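PDB 5AEB: LRA-12, which hydrolyses beta-lactam antibiotics, carbapenems among them, as a class B3 metallo-beta-lactamase with two zinc ions in its active site. Local coordinates for residues W223-H227 with A228-S232; T82-A85 with H86-L90; E256-D259 with K260-K263; V52-L56 with A57-L61. All coordinates share one frame; numbering follows the deposited sequence.

From the N terminus, contact 4 comes first. It turns the loop after strand 48-52 into helix 60-69. Contact 2 follows strand 77-81 and curls the chain round both zinc ions. Contact 1 folds the loop after strand 222-225 back on that strand and adds H227 to one zinc. Contact 3 is a length of helix 251-267. Each is a local contact within one continuous run of chain, and the four run in series, without nesting or crossing. Contacts 4 and 2 touch through N53 and T82 and through the backbones of T54 and H89. Contacts 2 and 1 share a zinc ion and its waters. Contact 3 touches none of the others.

Contact 1 of 4, residues W223-H227 with A228-S232; sequences WVASH and ASQFS. With ZN (zinc ion), chain C.
W223 lies against F231 in a CH-pi contact. CB of F231 sits over one face of the indole, 3.6 Å from the centroid of the six-membered ring. The rim of the same ring meets a backbone oxygen: W223 CH2 is 3.1 Å from Q230 O, near the ring plane. W223 NE1 is hydrogen-bonded to the carbonyl of D250. V224 comes next and covers the F231 ring. Its CA stands over the ring centre, 3.9 Å from the centroid, and its CG1 touches CE2 of F231. The two side chains run side by side. A225 CB is 3.8 Å from F231 CD1 and lies equally near Q230 OE1. S226 N makes a weak bond to water 1, which donates to Q230 OE1 at 2.7 Å. S226 OG pairs with T83 OG1. H227 N also donates to Q230 OE1, at 3.1 Å, from 45° above the amide plane. Two donors therefore grip this oxygen. Q230 reaches it with a chain extended beyond CG (chi2 166°). In return Q230 N donates to H227 O at 3.0 Å. Q230 OE1 also lies at the edge of the H227 ring, with the amide and ring planes 76° apart. On the imidazole, NE2 binds zinc at 2.0 Å, while ND1 is hydrogen-bonded to D37 OD2, which should help fix the ring's rotation. D88, H89 and two waters complete that metal's shell. A histidine presented just beyond a strand end is typical of the second zinc site in the metallo-beta-lactamase fold.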
# COMPACT_ATOMS: atom_id res chain seq x y z
N TRP A 223 -11.99 1.68 -4.48
CA TRP A 223 -10.64 2.10 -4.20
C TRP A 223 -10.38 1.94 -2.74
O TRP A 223 -11.27 2.17 -1.87
CB TRP A 223 -10.38 3.53 -4.64
CG TRP A 223 -11.10 4.61 -3.85
CD1 TRP A 223 -12.45 4.93 -3.91
CD2 TRP A 223 -10.52 5.55 -2.88
NE1 TRP A 223 -12.74 5.95 -3.05
CE2 TRP A 223 -11.63 6.38 -2.41
CE3 TRP A 223 -9.24 5.78 -2.37
CZ2 TRP A 223 -11.45 7.39 -1.46
CZ3 TRP A 223 -9.07 6.81 -1.42
CH2 TRP A 223 -10.16 7.59 -0.99
N VAL A 224 -9.17 1.51 -2.44
CA VAL A 224 -8.70 1.52 -1.07
C VAL A 224 -7.34 2.20 -1.07
O VAL A 224 -6.79 2.49 -2.15
CB VAL A 224 -8.60 0.09 -0.49
CG1 VAL A 224 -9.98 -0.57 -0.43
CG2 VAL A 224 -7.64 -0.73 -1.34
N ALA A 225 -6.78 2.45 0.11
CA ALA A 225 -5.53 3.22 0.16
C ALA A 225 -4.55 2.64 1.18
O ALA A 225 -4.85 1.63 1.83
CB ALA A 225 -5.83 4.70 0.42
N SER A 226 -3.37 3.24 1.28
CA SER A 226 -2.34 2.76 2.18
C SER A 226 -2.67 3.01 3.67
O SER A 226 -2.21 2.29 4.54
CB SER A 226 -1.00 3.38 1.81
OG SER A 226 -0.52 2.77 0.59
N HIS A 227 -3.46 4.04 3.95
CA HIS A 227 -3.94 4.32 5.31
C HIS A 227 -5.44 4.24 5.34
O HIS A 227 -6.09 4.76 4.43
CB HIS A 227 -3.47 5.71 5.79
CG HIS A 227 -1.99 5.78 6.11
ND1 HIS A 227 -1.51 5.72 7.37
CD2 HIS A 227 -0.89 5.93 5.27
CE1 HIS A 227 -0.15 5.76 7.32
NE2 HIS A 227 0.22 5.92 6.04
N ALA A 228 -6.01 3.63 6.39
CA ALA A 228 -7.46 3.50 6.47
C ALA A 228 -8.13 4.87 6.38
O ALA A 228 -9.13 5.04 5.67
CB ALA A 228 -7.88 2.76 7.73
N SER A 229 -7.55 5.86 7.04
CA SER A 229 -8.15 7.17 7.09
C SER A 229 -8.25 7.77 5.69
O SER A 229 -9.19 8.50 5.43
CB SER A 229 -7.40 8.10 8.05
OG SER A 229 -6.05 8.27 7.63
N GLN A 230 -7.31 7.43 4.79
CA GLN A 230 -7.31 8.07 3.46
C GLN A 230 -8.48 7.69 2.57
O GLN A 230 -8.82 8.43 1.68
CB GLN A 230 -6.00 7.88 2.72
CG GLN A 230 -4.80 8.42 3.46
CD GLN A 230 -3.48 7.93 2.88
OE1 GLN A 230 -3.34 6.75 2.43
NE2 GLN A 230 -2.51 8.80 2.88
N PHE A 231 -9.10 6.54 2.80
CA PHE A 231 -10.38 6.23 2.16
C PHE A 231 -11.55 6.15 3.12
O PHE A 231 -12.55 5.51 2.81
CB PHE A 231 -10.33 4.96 1.28
CG PHE A 231 -9.98 3.68 2.02
CD1 PHE A 231 -8.71 3.46 2.53
CD2 PHE A 231 -10.90 2.64 2.08
CE1 PHE A 231 -8.38 2.25 3.14
CE2 PHE A 231 -10.59 1.44 2.70
CZ PHE A 231 -9.33 1.23 3.23
N SER A 232 -11.41 6.79 4.28
CA SER A 232 -12.47 6.79 5.32
C SER A 232 -12.98 5.39 5.63
O SER A 232 -14.19 5.17 5.68
CB SER A 232 -13.66 7.61 4.86
OG SER A 232 -13.32 8.96 4.75
ZN ZN C . 2.06 5.80 5.19
O HOH W 1 -2.02 6.08 0.21
O HOH W 2 1.62 7.14 3.94
O HOH W 3 3.72 6.61 4.65

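Contact 2 of 4, residues T82-A85 with H86-L90; sequences TTQA and HYDHL. With ZN (zinc ion), chain D; ZN (zinc ion), chain C.
Q84 and H86 bind the same zinc, and Q84 is the unusual ligand. Its amide oxygen stands where most metallo-beta-lactamases carry the first histidine of the HxHxDH motif. OE1 of Q84 holds the metal at 1.8 Å, and ND1 of H86 holds it at 1.9 Å. The amide and the H86 ring are turned 85° apart. H161 and water 3 fill the other places. Water 3 also bridges to the second zinc, 1.9 Å from each metal. The second zinc is bound by D88 OD2 at 2.0 Å, by H89 NE2, by water 2 and by H227. H89 uses the ring nitrogen far from its backbone, whereas H86 uses the near one. In D88, CG lies between the backbone N and the carbonyl carbon (chi1 56°), which brings the carboxylate to the metal. Its other oxygen, OD1, accepts a weak bond from water 3. Q84 NE2 donates to water 2 at 3.2 Å, so one amide serves both metal shells. Between Q84 and H86 the backbone bends sharply. A85 is the centre of an inverse gamma turn, with a weak bond from H86 N to Q84 O. L90 packs back on the centre of the turn and on T82 before it. Its CD1 lies 3.6 Å from A85 CA, and its CD2 is as close to T82 CB. T82 OG1 is hydrogen-bonded to N53 OD1. The whole loop leads from strand 77-81 into the weakly bonded helix 87-90, and M114 of helix 111-115 packs on A85 and L90.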
# COMPACT_ATOMS: atom_id res chain seq x y z
N THR A 82 4.17 -4.02 -2.02
CA THR A 82 3.97 -2.80 -1.26
C THR A 82 3.60 -1.65 -2.17
O THR A 82 4.03 -1.61 -3.32
CB THR A 82 5.19 -2.41 -0.37
OG1 THR A 82 4.89 -1.24 0.43
CG2 THR A 82 6.44 -2.10 -1.24
N THR A 83 2.83 -0.70 -1.66
CA THR A 83 2.53 0.52 -2.41
C THR A 83 3.58 1.64 -2.26
O THR A 83 3.48 2.69 -2.94
CB THR A 83 1.17 1.05 -1.98
OG1 THR A 83 1.17 1.18 -0.54
CG2 THR A 83 0.06 0.03 -2.40
N GLN A 84 4.60 1.42 -1.42
CA GLN A 84 5.28 2.55 -0.83
C GLN A 84 6.42 2.08 0.05
O GLN A 84 6.16 1.42 1.07
CB GLN A 84 4.24 3.19 0.15
CG GLN A 84 4.19 4.64 0.12
CD GLN A 84 3.54 5.19 1.35
OE1 GLN A 84 4.25 5.54 2.33
NE2 GLN A 84 2.17 5.32 1.32
N ALA A 85 7.66 2.51 -0.21
CA ALA A 85 8.75 2.07 0.67
C ALA A 85 9.00 3.00 1.88
O ALA A 85 10.01 3.70 1.95
CB ALA A 85 10.03 1.85 -0.12
N HIS A 86 8.05 3.02 2.81
CA HIS A 86 8.19 3.74 4.06
C HIS A 86 7.98 2.76 5.16
O HIS A 86 7.24 1.80 4.99
CB HIS A 86 7.16 4.86 4.21
CG HIS A 86 7.54 6.15 3.52
ND1 HIS A 86 6.62 7.09 3.19
CD2 HIS A 86 8.77 6.64 3.09
CE1 HIS A 86 7.25 8.11 2.57
NE2 HIS A 86 8.57 7.84 2.54
N TYR A 87 8.57 3.06 6.31
CA TYR A 87 8.57 2.14 7.46
C TYR A 87 7.19 1.79 7.97
O TYR A 87 7.02 0.72 8.55
CB TYR A 87 9.43 2.68 8.61
CG TYR A 87 8.80 3.83 9.38
CD1 TYR A 87 8.93 5.15 8.93
CD2 TYR A 87 8.05 3.59 10.54
CE1 TYR A 87 8.34 6.20 9.63
CE2 TYR A 87 7.47 4.64 11.24
CZ TYR A 87 7.61 5.94 10.80
OH TYR A 87 7.01 6.98 11.51
N ASP A 88 6.22 2.69 7.78
CA ASP A 88 4.83 2.42 8.19
C ASP A 88 4.10 1.39 7.27
O ASP A 88 3.04 0.90 7.62
CB ASP A 88 3.98 3.73 8.40
CG ASP A 88 3.94 4.66 7.18
OD1 ASP A 88 5.01 4.80 6.49
OD2 ASP A 88 2.84 5.25 6.90
N HIS A 89 4.72 1.04 6.14
CA HIS A 89 4.17 0.02 5.23
C HIS A 89 5.09 -1.12 4.92
O HIS A 89 4.68 -2.06 4.23
CB HIS A 89 3.67 0.66 3.95
CG HIS A 89 2.87 1.92 4.21
ND1 HIS A 89 1.59 1.88 4.57
CD2 HIS A 89 3.24 3.26 4.20
CE1 HIS A 89 1.14 3.15 4.75
NE2 HIS A 89 2.17 3.99 4.54
N LEU A 90 6.33 -1.05 5.45
CA LEU A 90 7.34 -2.11 5.24
C LEU A 90 8.01 -2.57 6.53
O LEU A 90 8.91 -3.41 6.50
CB LEU A 90 8.44 -1.62 4.29
CG LEU A 90 8.18 -1.48 2.80
CD1 LEU A 90 9.47 -1.10 2.10
CD2 LEU A 90 7.67 -2.78 2.23
ZN ZN D . 4.70 7.10 3.12
ZN ZN C . 2.06 5.80 5.19
O HOH W 2 1.62 7.14 3.94
O HOH W 3 3.72 6.61 4.65

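Contact 3 of 4, residues E256-D259 with K260-K263; sequences ESLD and KLQK
D259 and K263 meet through a flat carboxylate and an ammonium group. NZ of K263 comes to OD1 of D259 on its syn side, 35° out of the carboxylate plane. The distance is 3.0 Å, a salt bridge with a hydrogen bond in it. D259 CG lies opposite its own backbone N (chi1 -156°), and the lysine chain bends at chi2 and chi4 to meet it. On the way, K263 CG passes 3.4 Å from D259 O. The other flat groups find polar partners along the same helix. The E256 carboxylate makes a salt bridge with K252 through OE2, and the Q262 amide is hydrogen-bonded through NE2 to E266. All eight residues belong to helix 251-267, and the contact spans about two of its turns. Four backbone bonds of the regular i to i+4 kind run through it. K260 N points almost straight at E256 O, with an N-H...O angle of 178°. The shortest of the four joins Q262 N to L258 O at 2.8 Å. K260 also lays its aliphatic chain back along the helix, with CD 3.4 Å from E256 O. L261 leans back in the same sense, its CG 3.2 Å from S257 O. L258 and L261 approach only loosely, CD2 to CD1 at 4.4 Å. These two leucines face the protein. L258 packs on M186 and on M215 of helix 204-216, and L261 on P187 and T188. D259 and K263 stand on the exposed side of the helix, where each also touches a crystal neighbour.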
# COMPACT_ATOMS: atom_id res chain seq x y z
N GLU A 256 -12.46 13.87 -4.30
CA GLU A 256 -12.27 14.92 -3.27
C GLU A 256 -10.83 14.85 -2.74
O GLU A 256 -10.16 15.87 -2.56
CB GLU A 256 -13.24 14.77 -2.08
CG GLU A 256 -14.58 15.45 -2.22
CD GLU A 256 -15.62 14.99 -1.18
OE1 GLU A 256 -15.26 14.28 -0.21
OE2 GLU A 256 -16.81 15.33 -1.34
N SER A 257 -10.36 13.63 -2.53
CA SER A 257 -9.04 13.41 -2.00
C SER A 257 -7.97 13.88 -3.00
O SER A 257 -7.00 14.55 -2.62
CB SER A 257 -8.89 11.94 -1.63
OG SER A 257 -7.59 11.67 -1.22
N LEU A 258 -8.14 13.58 -4.29
CA LEU A 258 -7.14 14.01 -5.26
C LEU A 258 -7.13 15.53 -5.48
O LEU A 258 -6.09 16.12 -5.77
CB LEU A 258 -7.29 13.27 -6.59
CG LEU A 258 -6.94 11.78 -6.63
CD1 LEU A 258 -7.24 11.23 -8.01
CD2 LEU A 258 -5.49 11.50 -6.23
N ASP A 259 -8.32 16.15 -5.38
CA ASP A 259 -8.47 17.60 -5.42
C ASP A 259 -7.60 18.22 -4.32
O ASP A 259 -6.74 19.05 -4.62
CB ASP A 259 -9.93 17.95 -5.18
CG ASP A 259 -10.30 19.30 -5.73
OD1 ASP A 259 -9.43 20.04 -6.22
OD2 ASP A 259 -11.50 19.62 -5.67
N LYS A 260 -7.82 17.80 -3.07
CA LYS A 260 -7.01 18.23 -1.92
C LYS A 260 -5.51 18.02 -2.15
O LYS A 260 -4.70 18.90 -1.90
CB LYS A 260 -7.44 17.50 -0.68
CG LYS A 260 -8.67 18.13 -0.03
CD LYS A 260 -9.61 17.10 0.58
CE LYS A 260 -9.01 16.42 1.81
NZ LYS A 260 -9.48 15.02 2.00
N LEU A 261 -5.14 16.86 -2.68
CA LEU A 261 -3.75 16.58 -2.88
C LEU A 261 -3.16 17.41 -4.03
O LEU A 261 -1.98 17.75 -4.03
CB LEU A 261 -3.52 15.08 -3.05
CG LEU A 261 -3.95 14.17 -1.89
CD1 LEU A 261 -3.84 12.74 -2.34
CD2 LEU A 261 -3.15 14.39 -0.60
N GLN A 262 -4.01 17.75 -5.00
CA GLN A 262 -3.65 18.65 -6.10
C GLN A 262 -3.30 20.06 -5.58
O GLN A 262 -2.25 20.60 -5.93
CB GLN A 262 -4.78 18.69 -7.13
CG GLN A 262 -4.70 19.81 -8.15
CD GLN A 262 -3.58 19.59 -9.15
OE1 GLN A 262 -3.34 18.47 -9.61
NE2 GLN A 262 -2.87 20.66 -9.49
N LYS A 263 -4.18 20.62 -4.73
CA LYS A 263 -3.94 21.92 -4.08
C LYS A 263 -2.64 21.91 -3.25
O LYS A 263 -1.91 22.90 -3.20
CB LYS A 263 -5.11 22.31 -3.17
CG LYS A 263 -6.46 22.40 -3.88
CD LYS A 263 -6.36 23.16 -5.19
CE LYS A 263 -7.39 22.71 -6.21
NZ LYS A 263 -8.78 22.97 -5.74

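Contact 4 of 4, residues V52-L56 with A57-L61; sequences VNTGL and AASAL
S59 turns its hydroxyl back on L56 by a single torsion: OG lies between the backbone N and the carbonyl carbon (chi1 70°). The backbone of A57 and A58 has helical torsions and closes a type I beta turn from L56 to S59. This turn leads the loop after strand 48-52 into helix 60-69. The carbonyl of L56, the first residue of the turn, takes two bonds. S59 OG donates to it at 2.6 Å and lies in the carbonyl plane. S59 N donates to it at 3.0 Å from above that plane, 51° out of it. The same hydroxyl accepts a weak bond from G55 N, also at 3.0 Å, so one serine side chain is bonded to both G55 and L56 just where the chain heads into the helix. Packing at G55 is close: its CA is 3.7 Å from S59 CB. The L56 side chain points elsewhere, onto L38 and Y87, and Y87 lies in the zinc-binding helix 87-90. Before the turn, T54 OG1 accepts a bond from N of A92, just ahead of helix 93-100. That threonine oxygen also donates to G55 O at 3.0 Å, tilted 28° from the carbonyl plane.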
# COMPACT_ATOMS: atom_id res chain seq x y z
N VAL A 52 -0.33 -7.36 0.58
CA VAL A 52 0.09 -6.01 0.15
C VAL A 52 0.30 -5.19 1.41
O VAL A 52 -0.65 -5.03 2.21
CB VAL A 52 -0.97 -5.33 -0.74
CG1 VAL A 52 -0.50 -3.95 -1.19
CG2 VAL A 52 -1.36 -6.20 -1.95
N ASN A 53 1.53 -4.72 1.63
CA ASN A 53 1.94 -3.97 2.82
C ASN A 53 2.02 -4.73 4.12
O ASN A 53 1.36 -5.74 4.29
CB ASN A 53 1.06 -2.71 3.04
CG ASN A 53 1.13 -1.74 1.88
OD1 ASN A 53 2.13 -1.70 1.11
ND2 ASN A 53 0.08 -0.95 1.72
N THR A 54 2.84 -4.23 5.03
CA THR A 54 2.73 -4.58 6.46
C THR A 54 2.47 -3.27 7.25
O THR A 54 2.20 -2.23 6.66
CB THR A 54 4.02 -5.25 7.00
OG1 THR A 54 5.06 -4.27 7.10
CG2 THR A 54 4.47 -6.35 6.09
N GLY A 55 2.47 -3.35 8.57
CA GLY A 55 2.43 -2.13 9.39
C GLY A 55 3.84 -1.85 9.85
O GLY A 55 4.79 -2.05 9.09
N LEU A 56 3.98 -1.39 11.11
CA LEU A 56 5.30 -1.15 11.71
C LEU A 56 6.03 -2.46 12.02
O LEU A 56 5.46 -3.54 11.84
CB LEU A 56 5.15 -0.32 13.00
CG LEU A 56 4.34 0.96 12.83
CD1 LEU A 56 3.76 1.45 14.16
CD2 LEU A 56 5.19 2.03 12.15
N ALA A 57 7.26 -2.37 12.53
CA ALA A 57 8.03 -3.57 12.89
C ALA A 57 7.24 -4.63 13.70
O ALA A 57 7.27 -5.81 13.34
CB ALA A 57 9.36 -3.21 13.56
N ALA A 58 6.48 -4.20 14.72
CA ALA A 58 5.73 -5.13 15.62
C ALA A 58 4.44 -5.71 15.03
O ALA A 58 3.82 -6.61 15.63
CB ALA A 58 5.44 -4.45 16.97
N SER A 59 4.03 -5.23 13.86
CA SER A 59 2.78 -5.64 13.21
C SER A 59 2.76 -7.10 12.68
O SER A 59 1.69 -7.64 12.35
CB SER A 59 2.43 -4.68 12.07
OG SER A 59 3.36 -4.83 10.98
N ALA A 60 3.92 -7.74 12.57
CA ALA A 60 3.95 -9.10 12.05
C ALA A 60 3.02 -10.08 12.79
O ALA A 60 2.33 -10.89 12.14
CB ALA A 60 5.36 -9.63 11.97
N LEU A 61 2.97 -9.99 14.12
CA LEU A 61 2.02 -10.82 14.91
C LEU A 61 0.55 -10.65 14.49
O LEU A 61 -0.14 -11.64 14.22
CB LEU A 61 2.18 -10.57 16.41
CG LEU A 61 1.21 -11.23 17.42
CD1 LEU A 61 1.14 -12.77 17.24
CD2 LEU A 61 1.60 -10.85 18.85